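Local atomic coordinates of chitinase (Thermococcus chitonophagus, PDB entry 5XSW), a protein that probably hydrolyses internal glycosidic bonds of chitin as an archaeal endochitinase, this chain comprising the carboxy-terminal part of a longer protein. Residues Gly339-Asp351 with Gly474-Pro486. Residues are numbered along the deposited sequence; the frame is centred on the assembly and turned at random.
Sequences GVGAIEALKIFSD and GDDWYYHARNYNP. With PO4 (phosphate ion), chain E.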
# COMPACT_ATOMS: atom_id res chain seq x y z
N GLY A 339 9.63 2.33 -6.74
CA GLY A 339 9.32 2.14 -5.33
C GLY A 339 10.51 2.51 -4.41
O GLY A 339 11.66 2.57 -4.84
N VAL A 340 10.25 2.71 -3.14
CA VAL A 340 11.34 3.08 -2.22
C VAL A 340 12.28 1.91 -1.91
O VAL A 340 13.44 2.13 -1.47
CB VAL A 340 10.79 3.68 -0.89
CG1 VAL A 340 9.99 4.95 -1.16
CG2 VAL A 340 9.92 2.65 -0.13
N GLY A 341 11.80 0.67 -2.11
CA GLY A 341 12.68 -0.51 -1.98
C GLY A 341 13.79 -0.42 -3.02
O GLY A 341 14.98 -0.67 -2.76
N ALA A 342 13.41 -0.02 -4.23
CA ALA A 342 14.38 0.09 -5.34
C ALA A 342 15.39 1.22 -5.08
O ALA A 342 16.56 1.06 -5.40
CB ALA A 342 13.68 0.34 -6.67
N ILE A 343 14.94 2.33 -4.50
CA ILE A 343 15.93 3.38 -4.06
C ILE A 343 16.92 2.79 -3.05
O ILE A 343 18.14 2.94 -3.16
CB ILE A 343 15.24 4.60 -3.38
CG1 ILE A 343 14.44 5.43 -4.40
CG2 ILE A 343 16.35 5.52 -2.69
CD1 ILE A 343 13.61 6.60 -3.65
N GLU A 344 16.37 2.13 -2.05
CA GLU A 344 17.14 1.55 -0.93
C GLU A 344 18.23 0.61 -1.42
O GLU A 344 19.37 0.61 -0.90
CB GLU A 344 16.18 0.79 0.04
CG GLU A 344 16.91 0.21 1.21
CD GLU A 344 15.96 -0.44 2.21
OE1 GLU A 344 14.81 -0.82 1.84
OE2 GLU A 344 16.34 -0.54 3.38
N ALA A 345 17.91 -0.16 -2.47
CA ALA A 345 18.83 -1.15 -3.03
C ALA A 345 20.06 -0.50 -3.69
O ALA A 345 21.12 -1.16 -3.81
CB ALA A 345 18.16 -2.02 -4.04
N LEU A 346 19.93 0.75 -4.12
CA LEU A 346 21.05 1.47 -4.77
C LEU A 346 22.17 1.79 -3.77
O LEU A 346 23.32 2.00 -4.19
CB LEU A 346 20.55 2.80 -5.43
CG LEU A 346 19.44 2.61 -6.46
CD1 LEU A 346 18.92 4.01 -6.93
CD2 LEU A 346 19.97 1.80 -7.61
N LYS A 347 21.80 1.90 -2.50
CA LYS A 347 22.74 2.24 -1.42
C LYS A 347 23.50 3.56 -1.69
O LYS A 347 24.68 3.69 -1.36
CB LYS A 347 23.76 1.08 -1.23
CG LYS A 347 23.10 -0.22 -0.71
CD LYS A 347 22.42 0.05 0.65
CE LYS A 347 21.92 -1.30 1.22
NZ LYS A 347 21.20 -1.24 2.53
N ILE A 348 22.81 4.53 -2.27
CA ILE A 348 23.38 5.87 -2.52
C ILE A 348 23.91 6.55 -1.26
O ILE A 348 24.92 7.26 -1.30
CB ILE A 348 22.31 6.76 -3.19
CG1 ILE A 348 22.23 6.34 -4.66
CG2 ILE A 348 22.63 8.27 -2.98
CD1 ILE A 348 20.90 6.75 -5.34
N PHE A 349 23.26 6.33 -0.13
CA PHE A 349 23.59 7.04 1.08
C PHE A 349 24.49 6.25 2.02
O PHE A 349 24.67 6.63 3.15
CB PHE A 349 22.31 7.47 1.81
CG PHE A 349 21.47 8.42 0.99
CD1 PHE A 349 20.53 7.92 0.09
CD2 PHE A 349 21.66 9.81 1.09
CE1 PHE A 349 19.77 8.82 -0.73
CE2 PHE A 349 20.92 10.70 0.29
CZ PHE A 349 19.97 10.22 -0.61
N SER A 350 25.02 5.13 1.55
CA SER A 350 25.89 4.32 2.42
C SER A 350 26.97 3.74 1.53
O SER A 350 27.90 4.47 1.13
CB SER A 350 25.09 3.24 3.18
OG SER A 350 24.21 2.53 2.29
N ASP A 351 26.81 2.48 1.14
CA ASP A 351 27.86 1.78 0.38
C ASP A 351 28.34 2.51 -0.85
O ASP A 351 29.53 2.41 -1.20
CB ASP A 351 27.40 0.38 -0.07
CG ASP A 351 26.72 -0.41 1.03
OD1 ASP A 351 26.58 0.11 2.16
OD2 ASP A 351 26.28 -1.54 0.75
N GLY A 474 2.38 6.76 12.81
CA GLY A 474 1.58 5.54 12.96
C GLY A 474 2.41 4.27 12.87
O GLY A 474 3.62 4.31 12.62
N ASP A 475 1.75 3.12 13.03
CA ASP A 475 2.49 1.86 13.17
C ASP A 475 3.27 1.46 11.94
O ASP A 475 4.43 1.05 12.04
CB ASP A 475 1.54 0.69 13.51
CG ASP A 475 1.00 0.77 14.91
OD1 ASP A 475 0.41 1.78 15.29
OD2 ASP A 475 1.17 -0.18 15.66
N ASP A 476 2.62 1.53 10.77
CA ASP A 476 3.31 1.14 9.53
C ASP A 476 4.57 2.05 9.31
O ASP A 476 5.58 1.57 8.92
CB ASP A 476 2.38 1.30 8.30
CG ASP A 476 1.18 0.27 8.31
OD1 ASP A 476 1.40 -0.79 8.90
OD2 ASP A 476 0.08 0.56 7.77
N TRP A 477 4.42 3.35 9.47
CA TRP A 477 5.58 4.26 9.29
C TRP A 477 6.73 3.86 10.22
O TRP A 477 7.92 3.76 9.84
CB TRP A 477 5.15 5.69 9.58
CG TRP A 477 6.30 6.67 9.47
CD1 TRP A 477 7.02 7.26 10.52
CD2 TRP A 477 6.93 7.10 8.25
NE1 TRP A 477 8.03 8.08 9.97
CE2 TRP A 477 7.99 7.99 8.60
CE3 TRP A 477 6.68 6.85 6.89
CZ2 TRP A 477 8.77 8.62 7.62
CZ3 TRP A 477 7.47 7.51 5.92
CH2 TRP A 477 8.49 8.39 6.30
N TYR A 478 6.37 3.57 11.43
CA TYR A 478 7.35 3.22 12.45
C TYR A 478 8.23 2.08 12.03
O TYR A 478 9.47 2.21 12.03
CB TYR A 478 6.64 2.87 13.76
CG TYR A 478 7.63 2.71 14.94
CD1 TYR A 478 8.23 3.84 15.56
CD2 TYR A 478 7.95 1.46 15.42
CE1 TYR A 478 9.16 3.67 16.62
CE2 TYR A 478 8.85 1.29 16.51
CZ TYR A 478 9.44 2.39 17.09
OH TYR A 478 10.33 2.19 18.14
N TYR A 479 7.64 0.93 11.68
CA TYR A 479 8.48 -0.20 11.32
C TYR A 479 9.18 0.01 10.00
O TYR A 479 10.32 -0.39 9.81
CB TYR A 479 7.66 -1.51 11.27
CG TYR A 479 6.95 -1.77 12.56
CD1 TYR A 479 7.66 -2.11 13.72
CD2 TYR A 479 5.59 -1.61 12.64
CE1 TYR A 479 6.96 -2.30 14.95
CE2 TYR A 479 4.92 -1.79 13.81
CZ TYR A 479 5.61 -2.15 14.96
OH TYR A 479 4.85 -2.32 16.12
N HIS A 480 8.50 0.67 9.08
CA HIS A 480 9.14 0.84 7.79
C HIS A 480 10.36 1.79 7.86
O HIS A 480 11.45 1.49 7.40
CB HIS A 480 8.14 1.42 6.78
CG HIS A 480 8.65 1.37 5.38
ND1 HIS A 480 8.26 2.27 4.41
CD2 HIS A 480 9.47 0.48 4.77
CE1 HIS A 480 8.85 1.96 3.27
NE2 HIS A 480 9.62 0.90 3.47
N ALA A 481 10.16 2.96 8.46
CA ALA A 481 11.24 3.95 8.54
C ALA A 481 12.36 3.48 9.48
O ALA A 481 13.53 3.74 9.19
CB ALA A 481 10.68 5.33 8.98
N ARG A 482 12.04 2.77 10.57
CA ARG A 482 13.17 2.27 11.40
C ARG A 482 13.99 1.21 10.67
O ARG A 482 15.15 1.05 10.98
CB ARG A 482 12.69 1.67 12.74
CG ARG A 482 11.99 2.68 13.55
CD ARG A 482 12.07 2.37 14.99
NE ARG A 482 13.39 2.80 15.43
CZ ARG A 482 13.94 2.43 16.57
NH1 ARG A 482 13.28 1.60 17.36
NH2 ARG A 482 15.16 2.86 16.88
N ASN A 483 13.42 0.49 9.71
CA ASN A 483 14.15 -0.61 9.02
C ASN A 483 14.70 -0.23 7.64
O ASN A 483 15.03 -1.10 6.84
CB ASN A 483 13.22 -1.85 8.87
CG ASN A 483 12.99 -2.56 10.19
OD1 ASN A 483 13.81 -3.37 10.60
ND2 ASN A 483 11.88 -2.25 10.88
N TYR A 484 14.73 1.07 7.34
CA TYR A 484 15.04 1.54 5.99
C TYR A 484 16.51 1.99 5.98
O TYR A 484 16.88 2.84 6.79
CB TYR A 484 14.08 2.70 5.59
CG TYR A 484 14.13 3.05 4.12
CD1 TYR A 484 13.63 2.17 3.16
CD2 TYR A 484 14.68 4.27 3.70
CE1 TYR A 484 13.68 2.49 1.81
CE2 TYR A 484 14.71 4.62 2.36
CZ TYR A 484 14.23 3.73 1.42
OH TYR A 484 14.28 4.09 0.10
N ASN A 485 17.32 1.39 5.11
CA ASN A 485 18.77 1.67 5.08
C ASN A 485 19.26 1.90 3.67
O ASN A 485 19.82 1.00 3.05
CB ASN A 485 19.55 0.49 5.73
CG ASN A 485 19.12 0.26 7.17
OD1 ASN A 485 18.51 -0.76 7.48
ND2 ASN A 485 19.40 1.24 8.05
N PRO A 486 19.04 3.11 3.14
CA PRO A 486 19.34 3.43 1.75
C PRO A 486 20.79 3.87 1.55
O PRO A 486 21.60 3.76 2.48
CB PRO A 486 18.40 4.60 1.46
CG PRO A 486 18.25 5.29 2.82
CD PRO A 486 18.40 4.23 3.86
OXT PRO A 486 21.15 4.39 0.48
P PO4 E . 6.19 2.25 -2.24
O1 PO4 E . 4.90 2.24 -2.99
O2 PO4 E . 6.20 3.09 -0.99
O3 PO4 E . 6.49 0.81 -1.93
O4 PO4 E . 7.32 2.84 -2.97
O HOH W 1 19.96 4.52 -1.94
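Two groups grip the carboxylate oxygen P486 OXT: F349 N donates to P486 OXT over 2.9 Å, and a water also bound to I343 O and I348 N gives it a second bond. P486 ends the chain, and this C-terminal tail, 483-486, follows helix 475-482 and ties the chain's C-terminus to helix 340-346 and the type I turn K347-S350 after it. The other carboxylate oxygen, P486 O, accepts from S350 OG, which comes in above the carboxylate plane. OXT also lies beside the rim of the F349 ring, level with it, while F349 CD1 meets P486 CB at 4.2 Å. One residue back, N485 is held at both backbone ends. N485 O takes K347 NZ at 2.7 Å, nearly along the C=O axis; the lysine chain turns back at chi2 (-60°) and so brings NZ to that oxygen. N485 N-H points almost straight at E344 OE2 (N-H...O 174°), meeting it from above the carboxylate plane. E344 CB lies 3.5 Å from Y484 CE1, carboxylate and ring planes 42° apart. L306 of helix 288-311 packs against Y484 and V340. The carbonyl O of buried V340 accepts twice, from opposite faces of its plane: from the helical E344 N and from Y484 OH, with Y484 OH to V340 O 2.6 Å.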